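Local coordinates for Ras-associated and pleckstrin homology domains-containing protein 1 (Homo sapiens, PDB 4GN1) that mediates localized membrane signals, is implicated in lamellipodial dynamics, targets EVL and VASP to the leading edge, and interacts with RAC1 through its Ras-associating and PH domains, at residues Leu45-Val50 with Leu83-Arg88. Numbering follows the deposited sequence.
Sequences LDWSLV and LIFMER
Trp-47 is held between Phe-85 and Glu-87. Trp-47 CE3 sits 3.5 Å from Phe-85 CZ. The two rings are nearly parallel, with planes 16° apart, but they are slid so far that they barely overlap. Leu-49 adds a looser contact: its CD1 comes only to 4.5 Å from Phe-85 CB. Helix 28-39 closes this packed part, with Leu-32 and Leu-35 against Phe-85 and Met-36 against Trp-47. Glu-87 is the solvent side, across the indole plane from Phe-85. Its CG lies over the centre of the six-membered ring, 3.6 Å from the centroid, in a CH-pi contact. Beyond CG the chain runs extended, and the carboxylate stacks almost flat on the ring, with OE2 3.6 Å from Trp-47 CH2. The helix packed on the sheet belongs to the ubiquitin-like beta-grasp fold of the Ras-associating domain, where strands 47-53 and 83-87 are antiparallel neighbours. Ser-48 with Met-86 and Val-50 with Ile-84 form the hydrogen-bonded pairs. In the latter, Ile-84 N to Val-50 O measures 2.7 Å. Just before strand 47-53 begins, Asp-46 O receives two donors: Arg-88 N at 2.8 Å, and Ser-48 OG from above the carbonyl plane. Val-50 is buried under Glu-59 and Ile-61 of strand 58-61; Met-86 and Ile-84 beside it are partly exposed. Val-50 CG2 meets Met-86 CG at 4.1 Å. Arg-88 CG, anti to the carbonyl carbon (chi1 -63°), lies 4.0 Å from Val-50 CG2, and bends beyond it turn the chain across the valine. The guanidinium is salt-bridged to Glu-59 and Glu-90, while the Asp-46 carboxylate pairs with Lys-96.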
loop_
_atom_site.group_PDB
_atom_site.type_symbol
_atom_site.label_atom_id
_atom_site.label_comp_id
_atom_site.label_asym_id
_atom_site.label_seq_id
_atom_site.Cartn_x
_atom_site.Cartn_y
_atom_site.Cartn_z
ATOM N N LEU A 45 16.128 5.524 -3.740
ATOM C CA LEU A 45 14.741 5.840 -3.536
ATOM C C LEU A 45 13.954 4.582 -3.119
ATOM O O LEU A 45 12.847 4.719 -2.593
ATOM C CB LEU A 45 14.165 6.425 -4.838
ATOM C CG LEU A 45 13.729 5.482 -5.976
ATOM C CD1 LEU A 45 12.968 6.271 -7.021
ATOM C CD2 LEU A 45 14.874 4.726 -6.630
ATOM N N ASP A 46 14.527 3.389 -3.357
ATOM C CA ASP A 46 13.892 2.094 -3.048
ATOM C C ASP A 46 14.018 1.568 -1.606
ATOM O O ASP A 46 13.323 0.602 -1.234
ATOM C CB ASP A 46 14.372 1.013 -4.009
ATOM C CG ASP A 46 13.813 1.192 -5.410
ATOM O OD1 ASP A 46 12.607 1.520 -5.559
ATOM O OD2 ASP A 46 14.582 1.003 -6.368
ATOM N N TRP A 47 14.904 2.175 -0.815
ATOM C CA TRP A 47 14.953 1.880 0.616
ATOM C C TRP A 47 13.656 2.261 1.249
ATOM O O TRP A 47 13.140 3.351 1.026
ATOM C CB TRP A 47 16.146 2.542 1.307
ATOM C CG TRP A 47 17.428 1.874 0.877
ATOM C CD1 TRP A 47 18.349 2.335 -0.054
ATOM C CD2 TRP A 47 17.934 0.558 1.288
ATOM N NE1 TRP A 47 19.375 1.429 -0.223
ATOM C CE2 TRP A 47 19.191 0.351 0.553
ATOM C CE3 TRP A 47 17.504 -0.419 2.176
ATOM C CZ2 TRP A 47 19.956 -0.793 0.707
ATOM C CZ3 TRP A 47 18.289 -1.570 2.331
ATOM C CH2 TRP A 47 19.488 -1.751 1.613
ATOM N N SER A 48 13.100 1.344 2.025
ATOM C CA SER A 48 11.754 1.488 2.517
ATOM C C SER A 48 11.664 1.127 3.985
ATOM O O SER A 48 12.474 0.372 4.514
ATOM C CB SER A 48 10.824 0.573 1.717
ATOM O OG SER A 48 10.823 0.917 0.329
ATOM N N LEU A 49 10.659 1.670 4.637
ATOM C CA LEU A 49 10.352 1.273 5.981
ATOM C C LEU A 49 9.012 0.581 5.896
ATOM O O LEU A 49 8.023 1.117 5.345
ATOM C CB LEU A 49 10.302 2.470 6.921
ATOM C CG LEU A 49 10.418 2.159 8.415
ATOM C CD1 LEU A 49 11.784 1.594 8.835
ATOM C CD2 LEU A 49 10.108 3.421 9.205
ATOM N N VAL A 50 9.002 -0.631 6.425
ATOM C CA VAL A 50 7.876 -1.522 6.309
ATOM C C VAL A 50 7.416 -1.859 7.725
ATOM O O VAL A 50 8.257 -2.123 8.601
ATOM C CB VAL A 50 8.343 -2.805 5.589
ATOM C CG1 VAL A 50 7.224 -3.829 5.500
ATOM C CG2 VAL A 50 8.927 -2.478 4.213
ATOM N N LEU A 83 9.136 -3.185 12.664
ATOM C CA LEU A 83 9.550 -2.249 11.658
ATOM C C LEU A 83 10.654 -2.940 10.895
ATOM O O LEU A 83 11.491 -3.636 11.491
ATOM C CB LEU A 83 10.062 -0.977 12.307
ATOM C CG LEU A 83 9.193 0.291 12.308
ATOM C CD1 LEU A 83 7.696 0.032 12.233
ATOM C CD2 LEU A 83 9.526 1.206 13.472
ATOM N N ILE A 84 10.644 -2.773 9.575
ATOM C CA ILE A 84 11.635 -3.400 8.737
ATOM C C ILE A 84 12.196 -2.418 7.711
ATOM O O ILE A 84 11.452 -1.797 6.940
ATOM C CB ILE A 84 11.084 -4.652 8.012
ATOM C CG1 ILE A 84 10.282 -5.530 8.970
ATOM C CG2 ILE A 84 12.230 -5.447 7.396
ATOM C CD1 ILE A 84 9.814 -6.857 8.393
ATOM N N PHE A 85 13.523 -2.329 7.691
ATOM C CA PHE A 85 14.243 -1.491 6.764
ATOM C C PHE A 85 14.818 -2.371 5.673
ATOM O O PHE A 85 15.720 -3.145 5.929
ATOM C CB PHE A 85 15.345 -0.761 7.515
ATOM C CG PHE A 85 16.272 0.010 6.639
ATOM C CD1 PHE A 85 15.835 1.149 5.972
ATOM C CD2 PHE A 85 17.575 -0.385 6.496
ATOM C CE1 PHE A 85 16.700 1.875 5.173
ATOM C CE2 PHE A 85 18.448 0.335 5.700
ATOM C CZ PHE A 85 18.015 1.464 5.040
ATOM N N MET A 86 14.260 -2.268 4.472
ATOM C CA MET A 86 14.665 -3.077 3.302
ATOM C C MET A 86 14.327 -2.351 2.002
ATOM O O MET A 86 13.476 -1.480 1.976
ATOM C CB MET A 86 13.954 -4.439 3.291
ATOM C CG MET A 86 12.432 -4.353 3.376
ATOM S SD MET A 86 11.612 -5.956 3.612
ATOM C CE MET A 86 12.520 -6.943 2.407
ATOM N N GLU A 87 14.998 -2.721 0.927
ATOM C CA GLU A 87 14.669 -2.221 -0.385
ATOM C C GLU A 87 13.367 -2.841 -0.827
ATOM O O GLU A 87 13.210 -4.065 -0.798
ATOM C CB GLU A 87 15.739 -2.653 -1.366
ATOM C CG GLU A 87 16.882 -1.684 -1.513
ATOM C CD GLU A 87 18.080 -2.386 -2.082
ATOM O OE1 GLU A 87 18.564 -1.949 -3.137
ATOM O OE2 GLU A 87 18.513 -3.405 -1.474
ATOM N N ARG A 88 12.421 -2.009 -1.225
ATOM C CA ARG A 88 11.193 -2.533 -1.828
ATOM C C ARG A 88 10.983 -1.881 -3.191
ATOM O O ARG A 88 10.817 -0.665 -3.288
ATOM C CB ARG A 88 9.997 -2.315 -0.894
ATOM C CG ARG A 88 10.101 -3.054 0.450
ATOM C CD ARG A 88 10.007 -4.568 0.314
ATOM N NE ARG A 88 8.686 -4.953 -0.175
ATOM C CZ ARG A 88 7.713 -5.470 0.567
ATOM N NH1 ARG A 88 7.911 -5.729 1.850
ATOM N NH2 ARG A 88 6.553 -5.772 -0.001
#